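Local coordinates for protein UDP-N-Acetylglucosamine 2-Epimerase (Thermus thermophilus, PDB 1V4V) that probably interconverts UDP-N-acetylglucosamine and UDP-N-acetylmannosamine by inverting the configuration at C2 of the sugar, at residues 286-291 against 345-349; 172-177 against 355-359; 205-211 against 238-243. All coordinates share one frame; numbering follows the deposited sequence. Where two conformers were deposited one is given.

Interaction 1: residues 286-291 against 345-349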
loop_
_atom_site.group_PDB
_atom_site.type_symbol
_atom_site.label_atom_id
_atom_site.label_comp_id
_atom_site.label_asym_id
_atom_site.label_seq_id
_atom_site.Cartn_x
_atom_site.Cartn_y
_atom_site.Cartn_z
ATOM N N GLN A 286 0.374 33.167 -0.199
ATOM C CA GLN A 286 -1.014 33.566 -0.367
ATOM C C GLN A 286 -1.879 32.649 0.489
ATOM O O GLN A 286 -2.813 33.094 1.152
ATOM C CB GLN A 286 -1.412 33.472 -1.846
ATOM C CG GLN A 286 -2.900 33.645 -2.115
ATOM C CD GLN A 286 -3.631 32.319 -2.175
ATOM O OE1 GLN A 286 -3.269 31.438 -2.956
ATOM N NE2 GLN A 286 -4.668 32.170 -1.356
ATOM N N GLU A 287 -1.556 31.361 0.490
ATOM C CA GLU A 287 -2.318 30.415 1.286
ATOM C C GLU A 287 -2.108 30.647 2.774
ATOM O O GLU A 287 -3.017 30.436 3.572
ATOM C CB GLU A 287 -1.949 28.980 0.906
ATOM C CG GLU A 287 -2.470 28.597 -0.466
ATOM C CD GLU A 287 -2.331 27.118 -0.755
ATOM O OE1 GLU A 287 -2.736 26.304 0.105
ATOM O OE2 GLU A 287 -1.830 26.775 -1.845
ATOM N N GLU A 288 -0.909 31.076 3.150
ATOM C CA GLU A 288 -0.640 31.352 4.555
ATOM C C GLU A 288 -1.467 32.553 5.003
ATOM O O GLU A 288 -2.019 32.565 6.099
ATOM C CB GLU A 288 0.842 31.641 4.776
ATOM C CG GLU A 288 1.715 30.403 4.812
ATOM C CD GLU A 288 3.103 30.709 5.329
ATOM O OE1 GLU A 288 3.201 31.322 6.413
ATOM O OE2 GLU A 288 4.090 30.336 4.659
ATOM N N GLY A 289 -1.548 33.568 4.151
ATOM C CA GLY A 289 -2.334 34.736 4.506
ATOM C C GLY A 289 -3.771 34.324 4.760
ATOM O O GLY A 289 -4.389 34.746 5.738
ATOM N N ALA A 290 -4.303 33.473 3.889
ATOM C CA ALA A 290 -5.679 33.006 4.027
ATOM C C ALA A 290 -5.919 32.242 5.329
ATOM O O ALA A 290 -7.004 32.314 5.911
ATOM C CB ALA A 290 -6.054 32.136 2.826
ATOM N N ALA A 291 -4.911 31.513 5.797
ATOM C CA ALA A 291 -5.054 30.756 7.040
ATOM C C ALA A 291 -5.247 31.723 8.206
ATOM O O ALA A 291 -6.000 31.454 9.142
ATOM C CB ALA A 291 -3.813 29.891 7.273
ATOM N N LYS A 345 -14.760 32.358 3.740
ATOM C CA LYS A 345 -14.521 31.004 4.225
ATOM C C LYS A 345 -13.236 30.475 3.594
ATOM O O LYS A 345 -13.073 30.530 2.377
ATOM C CB LYS A 345 -15.695 30.094 3.844
ATOM C CG LYS A 345 -15.498 28.635 4.228
ATOM C CD LYS A 345 -16.589 27.752 3.652
ATOM C CE LYS A 345 -16.281 26.277 3.890
ATOM N NZ LYS A 345 -16.138 25.967 5.337
ATOM N N ASN A 346 -12.323 29.976 4.420
ATOM C CA ASN A 346 -11.066 29.433 3.912
ATOM C C ASN A 346 -11.391 28.124 3.191
ATOM O O ASN A 346 -11.888 27.186 3.808
ATOM C CB ASN A 346 -10.100 29.158 5.067
ATOM C CG ASN A 346 -8.747 28.684 4.587
ATOM O OD1 ASN A 346 -8.654 27.788 3.750
ATOM N ND2 ASN A 346 -7.685 29.280 5.119
ATOM N N PRO A 347 -11.106 28.046 1.882
ATOM C CA PRO A 347 -11.386 26.840 1.095
ATOM C C PRO A 347 -10.437 25.673 1.357
ATOM O O PRO A 347 -10.599 24.604 0.772
ATOM C CB PRO A 347 -11.280 27.347 -0.333
ATOM C CG PRO A 347 -10.122 28.295 -0.226
ATOM C CD PRO A 347 -10.443 29.066 1.047
ATOM N N TYR A 348 -9.457 25.874 2.234
ATOM C CA TYR A 348 -8.481 24.827 2.541
ATOM C C TYR A 348 -8.729 24.127 3.873
ATOM O O TYR A 348 -8.353 22.971 4.050
ATOM C CB TYR A 348 -7.069 25.412 2.552
ATOM C CG TYR A 348 -6.756 26.272 1.350
ATOM C CD1 TYR A 348 -6.636 25.715 0.077
ATOM C CD2 TYR A 348 -6.597 27.650 1.485
ATOM C CE1 TYR A 348 -6.364 26.519 -1.039
ATOM C CE2 TYR A 348 -6.326 28.456 0.382
ATOM C CZ TYR A 348 -6.213 27.885 -0.874
ATOM O OH TYR A 348 -5.956 28.690 -1.961
ATOM N N GLY A 349 -9.354 24.829 4.810
ATOM C CA GLY A 349 -9.622 24.246 6.114
ATOM C C GLY A 349 -10.039 25.321 7.098
ATOM O O GLY A 349 -9.777 26.498 6.862
HETATM O O HOH W 1 -4.878 28.647 4.073
#

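Interaction 2: residues 172-177 against 355-359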
loop_
_atom_site.group_PDB
_atom_site.type_symbol
_atom_site.label_atom_id
_atom_site.label_comp_id
_atom_site.label_asym_id
_atom_site.label_seq_id
_atom_site.Cartn_x
_atom_site.Cartn_y
_atom_site.Cartn_z
ATOM N N LEU A 172 -12.177 10.181 6.921
ATOM C CA LEU A 172 -12.676 11.383 7.585
ATOM C C LEU A 172 -12.135 12.588 6.816
ATOM O O LEU A 172 -10.933 12.690 6.607
ATOM C CB LEU A 172 -12.174 11.441 9.033
ATOM C CG LEU A 172 -12.558 12.672 9.863
ATOM C CD1 LEU A 172 -14.050 12.652 10.153
ATOM C CD2 LEU A 172 -11.784 12.673 11.175
ATOM N N VAL A 173 -13.014 13.481 6.372
ATOM C CA VAL A 173 -12.572 14.678 5.652
ATOM C C VAL A 173 -12.269 15.703 6.737
ATOM O O VAL A 173 -13.160 16.121 7.472
ATOM C CB VAL A 173 -13.668 15.217 4.712
ATOM C CG1 VAL A 173 -13.189 16.484 4.030
ATOM C CG2 VAL A 173 -14.010 14.169 3.667
ATOM N N THR A 174 -11.008 16.114 6.827
ATOM C CA THR A 174 -10.583 17.027 7.878
ATOM C C THR A 174 -10.195 18.441 7.466
ATOM O O THR A 174 -10.191 19.345 8.300
ATOM C CB THR A 174 -9.366 16.448 8.613
ATOM O OG1 THR A 174 -8.263 16.375 7.697
ATOM C CG2 THR A 174 -9.670 15.048 9.140
ATOM N N GLY A 175 -9.878 18.635 6.192
ATOM C CA GLY A 175 -9.404 19.936 5.755
ATOM C C GLY A 175 -7.904 19.836 5.988
ATOM O O GLY A 175 -7.435 18.797 6.457
ATOM N N GLN A 176 -7.139 20.883 5.693
ATOM C CA GLN A 176 -5.692 20.806 5.872
ATOM C C GLN A 176 -5.158 21.233 7.237
ATOM O O GLN A 176 -5.498 22.303 7.742
ATOM C CB GLN A 176 -4.995 21.621 4.780
ATOM C CG GLN A 176 -5.332 21.163 3.372
ATOM C CD GLN A 176 -4.372 21.717 2.334
ATOM O OE1 GLN A 176 -4.724 21.870 1.162
ATOM N NE2 GLN A 176 -3.146 22.010 2.759
ATOM N N THR A 177 -4.312 20.397 7.837
ATOM C CA THR A 177 -3.742 20.742 9.130
ATOM C C THR A 177 -2.772 21.906 8.942
ATOM O O THR A 177 -2.410 22.586 9.905
ATOM C CB THR A 177 -2.991 19.554 9.777
ATOM O OG1 THR A 177 -1.890 19.163 8.950
ATOM C CG2 THR A 177 -3.935 18.373 9.972
ATOM N N LEU A 355 -7.503 19.068 15.376
ATOM C CA LEU A 355 -8.418 18.601 16.408
ATOM C C LEU A 355 -9.270 17.457 15.877
ATOM O O LEU A 355 -9.561 16.507 16.601
ATOM C CB LEU A 355 -9.319 19.746 16.882
ATOM C CG LEU A 355 -10.312 19.413 17.998
ATOM C CD1 LEU A 355 -9.566 18.873 19.212
ATOM C CD2 LEU A 355 -11.099 20.663 18.366
HETATM N N MSE A 356 -9.674 17.549 14.612
HETATM C CA MSE A 356 -10.482 16.497 14.009
HETATM C C MSE A 356 -9.684 15.207 13.853
HETATM O O MSE A 356 -10.215 14.117 14.074
HETATM C CB MSE A 356 -11.030 16.940 12.652
HETATM C CG MSE A 356 -12.250 17.844 12.756
HETATM SE SE MSE A 356 -13.011 18.222 11.031
HETATM C CE MSE A 356 -13.137 16.382 10.420
ATOM N N VAL A 357 -8.415 15.325 13.466
ATOM C CA VAL A 357 -7.566 14.148 13.324
ATOM C C VAL A 357 -7.443 13.501 14.699
ATOM O O VAL A 357 -7.618 12.288 14.845
ATOM C CB VAL A 357 -6.153 14.522 12.809
ATOM C CG1 VAL A 357 -5.213 13.315 12.900
ATOM C CG2 VAL A 357 -6.241 15.005 11.370
ATOM N N ALA A 358 -7.164 14.323 15.710
ATOM C CA ALA A 358 -7.016 13.843 17.082
ATOM C C ALA A 358 -8.279 13.142 17.569
ATOM O O ALA A 358 -8.211 12.083 18.195
ATOM C CB ALA A 358 -6.674 15.010 18.012
ATOM N N ARG A 359 -9.433 13.735 17.280
ATOM C CA ARG A 359 -10.701 13.151 17.694
ATOM C C ARG A 359 -10.991 11.884 16.899
ATOM O O ARG A 359 -11.655 10.974 17.390
ATOM C CB ARG A 359 -11.833 14.165 17.517
ATOM C CG ARG A 359 -11.797 15.282 18.557
ATOM C CD ARG A 359 -12.833 16.356 18.288
ATOM N NE ARG A 359 -12.884 17.335 19.374
ATOM C CZ ARG A 359 -13.594 18.459 19.338
ATOM N NH1 ARG A 359 -14.317 18.755 18.266
ATOM N NH2 ARG A 359 -13.588 19.283 20.379
#

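Interaction 3: residues 205-211 against 238-243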
loop_
_atom_site.group_PDB
_atom_site.type_symbol
_atom_site.label_atom_id
_atom_site.label_comp_id
_atom_site.label_asym_id
_atom_site.label_seq_id
_atom_site.Cartn_x
_atom_site.Cartn_y
_atom_site.Cartn_z
HETATM N N MSE A 205 8.063 39.479 -2.653
HETATM C CA MSE A 205 8.211 39.287 -4.109
HETATM C C MSE A 205 9.427 38.412 -4.357
HETATM O O MSE A 205 10.551 38.796 -4.014
HETATM C CB MSE A 205 8.415 40.664 -4.766
HETATM C CG MSE A 205 7.154 41.564 -4.810
HETATM SE SE MSE A 205 7.303 42.975 -6.116
HETATM C CE MSE A 205 8.524 44.055 -5.155
ATOM N N HIS A 206 9.221 37.234 -4.934
ATOM C CA HIS A 206 10.338 36.332 -5.212
ATOM C C HIS A 206 10.084 35.278 -6.289
ATOM O O HIS A 206 10.904 34.377 -6.466
ATOM C CB HIS A 206 10.792 35.609 -3.939
ATOM C CG HIS A 206 9.783 34.640 -3.405
ATOM N ND1 HIS A 206 9.972 33.274 -3.435
ATOM C CD2 HIS A 206 8.572 34.837 -2.834
ATOM C CE1 HIS A 206 8.922 32.674 -2.901
ATOM N NE2 HIS A 206 8.059 33.600 -2.527
ATOM N N ARG A 207 8.966 35.380 -7.001
ATOM C CA ARG A 207 8.676 34.430 -8.065
ATOM C C ARG A 207 9.745 34.659 -9.127
ATOM O O ARG A 207 9.868 35.758 -9.667
ATOM C CB ARG A 207 7.279 34.685 -8.636
ATOM C CG ARG A 207 6.801 33.607 -9.597
ATOM C CD ARG A 207 5.368 33.853 -10.047
ATOM N NE ARG A 207 4.882 32.774 -10.905
ATOM C CZ ARG A 207 4.739 31.510 -10.516
ATOM N NH1 ARG A 207 5.045 31.153 -9.277
ATOM N NH2 ARG A 207 4.291 30.599 -11.371
ATOM N N ARG A 208 10.518 33.623 -9.429
ATOM C CA ARG A 208 11.594 33.747 -10.401
ATOM C C ARG A 208 11.199 34.380 -11.731
ATOM O O ARG A 208 11.976 35.142 -12.299
ATOM C CB ARG A 208 12.242 32.389 -10.669
ATOM C CG ARG A 208 13.611 32.533 -11.306
ATOM C CD ARG A 208 14.030 31.306 -12.091
ATOM N NE ARG A 208 15.327 31.513 -12.730
ATOM C CZ ARG A 208 15.611 32.537 -13.532
ATOM N NH1 ARG A 208 14.690 33.454 -13.799
ATOM N NH2 ARG A 208 16.820 32.649 -14.066
ATOM N N GLU A 209 10.005 34.071 -12.232
ATOM C CA GLU A 209 9.571 34.636 -13.508
ATOM C C GLU A 209 9.346 36.144 -13.435
ATOM O O GLU A 209 9.436 36.838 -14.446
ATOM C CB GLU A 209 8.294 33.948 -14.011
ATOM C CG GLU A 209 7.050 34.195 -13.177
ATOM C CD GLU A 209 5.788 33.733 -13.881
ATOM O OE1 GLU A 209 5.459 34.302 -14.943
ATOM O OE2 GLU A 209 5.126 32.801 -13.381
ATOM N N ASN A 210 9.049 36.647 -12.242
ATOM C CA ASN A 210 8.828 38.079 -12.053
ATOM C C ASN A 210 10.158 38.818 -11.864
ATOM O O ASN A 210 10.191 40.046 -11.844
ATOM C CB ASN A 210 7.931 38.332 -10.833
ATOM C CG ASN A 210 6.444 38.243 -11.159
ATOM O OD1 ASN A 210 6.057 37.970 -12.297
ATOM N ND2 ASN A 210 5.602 38.481 -10.154
ATOM N N TRP A 211 11.249 38.064 -11.730
ATOM C CA TRP A 211 12.586 38.643 -11.541
ATOM C C TRP A 211 12.829 39.948 -12.291
ATOM O O TRP A 211 13.105 40.982 -11.681
ATOM C CB TRP A 211 13.676 37.652 -11.980
ATOM C CG TRP A 211 14.118 36.637 -10.976
ATOM C CD1 TRP A 211 15.046 35.654 -11.179
ATOM C CD2 TRP A 211 13.682 36.501 -9.620
ATOM N NE1 TRP A 211 15.217 34.916 -10.037
ATOM C CE2 TRP A 211 14.393 35.413 -9.062
ATOM C CE3 TRP A 211 12.763 37.187 -8.819
ATOM C CZ2 TRP A 211 14.213 34.999 -7.742
ATOM C CZ3 TRP A 211 12.586 36.775 -7.510
ATOM C CH2 TRP A 211 13.307 35.691 -6.985
ATOM N N HIS A 238 14.281 38.408 -0.324
ATOM C CA HIS A 238 15.095 37.211 -0.505
ATOM C C HIS A 238 16.561 37.572 -0.754
ATOM O O HIS A 238 16.869 38.648 -1.271
ATOM C CB HIS A 238 14.550 36.354 -1.649
ATOM C CG HIS A 238 13.412 35.469 -1.242
ATOM N ND1 HIS A 238 12.160 35.961 -0.938
ATOM C CD2 HIS A 238 13.352 34.133 -1.039
ATOM C CE1 HIS A 238 11.379 34.964 -0.561
ATOM N NE2 HIS A 238 12.077 33.844 -0.613
ATOM N N LEU A 239 17.458 36.664 -0.376
ATOM C CA LEU A 239 18.897 36.879 -0.511
ATOM C C LEU A 239 19.454 36.953 -1.930
ATOM O O LEU A 239 20.514 37.543 -2.149
ATOM C CB LEU A 239 19.653 35.797 0.266
ATOM C CG LEU A 239 19.466 35.829 1.784
ATOM C CD1 LEU A 239 20.131 34.615 2.410
ATOM C CD2 LEU A 239 20.057 37.114 2.341
ATOM N N ASN A 240 18.754 36.353 -2.887
ATOM C CA ASN A 240 19.206 36.361 -4.274
ATOM C C ASN A 240 19.641 37.760 -4.710
ATOM O O ASN A 240 18.838 38.696 -4.723
ATOM C CB ASN A 240 18.090 35.871 -5.196
ATOM C CG ASN A 240 17.463 34.580 -4.717
ATOM O OD1 ASN A 240 16.826 34.539 -3.662
ATOM N ND2 ASN A 240 17.644 33.512 -5.487
ATOM N N PRO A 241 20.925 37.919 -5.075
ATOM C CA PRO A 241 21.452 39.216 -5.514
ATOM C C PRO A 241 20.629 39.840 -6.643
ATOM O O PRO A 241 20.482 41.059 -6.707
ATOM C CB PRO A 241 22.875 38.877 -5.957
ATOM C CG PRO A 241 23.244 37.751 -5.034
ATOM C CD PRO A 241 21.992 36.901 -5.050
ATOM N N VAL A 242 20.103 39.002 -7.532
ATOM C CA VAL A 242 19.297 39.478 -8.656
ATOM C C VAL A 242 18.084 40.255 -8.148
ATOM O O VAL A 242 17.703 41.289 -8.709
ATOM C CB VAL A 242 18.792 38.302 -9.522
ATOM C CG1 VAL A 242 18.052 38.835 -10.738
ATOM C CG2 VAL A 242 19.959 37.425 -9.943
ATOM N N VAL A 243 17.482 39.743 -7.079
ATOM C CA VAL A 243 16.317 40.370 -6.466
ATOM C C VAL A 243 16.697 41.685 -5.794
ATOM O O VAL A 243 16.031 42.703 -5.973
ATOM C CB VAL A 243 15.697 39.447 -5.398
ATOM C CG1 VAL A 243 14.555 40.161 -4.677
ATOM C CG2 VAL A 243 15.202 38.166 -6.046
HETATM O O HOH W 2 10.160 38.282 -0.629
#

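Interaction 1: residues 286-291 against 345-349
Glu287 lies over one face of the Tyr348 ring and Pro347 lies over the other. The carboxylate oxygen OE1 of Glu287 stands 3.8 Å above the ring plane near its centre, with the carboxylate turned only 18° from the plane of the ring, so the two flat groups are nearly layered. Glu287 CG, 3.8 Å from Tyr348 CZ, shares this face. At the edge of the ring, near its plane, come Ala290 CB and Gln286 NE2, the latter 3.8 Å from Tyr348 OH. The contact belongs to the interdomain region of a GT-B fold: helix 283-291 of the second Rossmann-like domain meets the loop that leads to helix 353-364, the helix that returns to the first domain. Val179 of helix 177-188 touches both Ala291 and Tyr348, and Glu287 OE1 has a further partner in a bound glycerol, probably from the crystallisation liquor.

The second anchor is Asn346, whose side-chain amide works in two directions. With CG anti to the backbone N (chi1 -176°), it presents ND2 to the last turn of the helix, where Asn346 ND2 makes a weak hydrogen bond to Ala290 O (3.2 Å). A water extends this grip by accepting from ND2 and donating to Glu287 O. The other end of the amide forms an Asx turn: Asn346 OD1 accepts from Tyr348 N in the carbonyl plane at a short 2.6 Å. Asn346 OD1 also accepts from Gly349 N at 3.2 Å, a donor standing 60° out of that plane.

Interaction 2: residues 172-177 against 355-359
Met356, a selenomethionine, and Leu172 meet with their side chains at an oblique crossing, the methyl CE of Met356 lying against the branch point of the leucine: Leu172 CG and CD1 are both 3.8 Å from Met356 CE. Leu172 CD2 also reaches the helix backbone, 3.6 Å from Met356 O. Against Thr174 the geometry changes, for the two side chains run antiparallel, side by side, bringing Thr174 CG2 to 3.9 Å from Met356 CE. A bend at the last torsion of Met356 (chi3 51°) brings CE up against the strand end, where Met356 CE packs tightly, 3.0 Å from Val173 O. In the GT-B fold the C-terminal helix crosses back to the N-terminal domain, and here helix 353-364 covers the end of strand 171-173, the last strand of that domain's parallel sheet; Phe151 and Val24 add to the same apolar layer. From the next residue of the helix, Val357 CG2 rests against two threonine methyls, 4.1 Å from Thr174 CG2 and 4.3 Å from Thr177 CG2. The hydroxyls of both threonines are engaged elsewhere: Thr177 OG1 bonds to Lys20 O, and Thr174 OG1 donates onto an in-plane lone pair of Gly175 O at 2.8 Å.

Interaction 3: residues 205-211 against 238-243
His206 and His238 form an offset stack, with planes 10° apart and centroids 4.2 Å from each other, in the second Rossmann-like domain of the GT-B fold. The two segments follow the neighbouring parallel strands 200-203 and 232-236, at the strand ends that in this fold face the interdomain cleft. Tracing His206 outward, CB already sits over the face of the His238 imidazole, a CH-pi contact 3.6 Å from the centroid. His206 CG, set between the backbone N and the carbonyl carbon (chi1 67°) so that the ring overlies its partner, is 3.3 Å from His238 CE1. At the ring the branches part: His206 ND1 passes 3.6 Å from His238 NE2, whereas CD2 keeps to His238 CE1. The far atoms His206 CE1 and His206 NE2 are each 4.1 Å from His238 CE1. Asp281 holds the backbone N of His206.

A CH-pi contact lies alongside. Val243 CG2 stands over the six-membered ring of Trp211, 3.5 Å from its centroid, while the opposite face of the indole is covered by Arg208 CA and Arg207 O. On the His238 side, a water in the plane of the imidazole lies 3.1 Å from His238 ND1 and accepts a weak bond from Met205 N.

How the interactions relate
Interactions 1 and 2 are neighbours, their centres about 16 Å apart, and they touch through a probable hydrogen bond from Gln176 N to Tyr348 O. Both involve the chain's return to the N-terminal domain: 345-349 leads into the helix that carries 355-359. Interaction 2 is fully buried and relies on apolar side chains, whereas interaction 1, partly buried between the domains, adds amide, carboxylate and water contacts to its ring packing. Interaction 3 is set apart, about 36 Å from interaction 2 between centres and across the chain's centre from it. Inside one domain, it joins the loop after one strand to the loop and first helical turn after the neighbouring strand, and rests on aromatic faces, partly open to solvent.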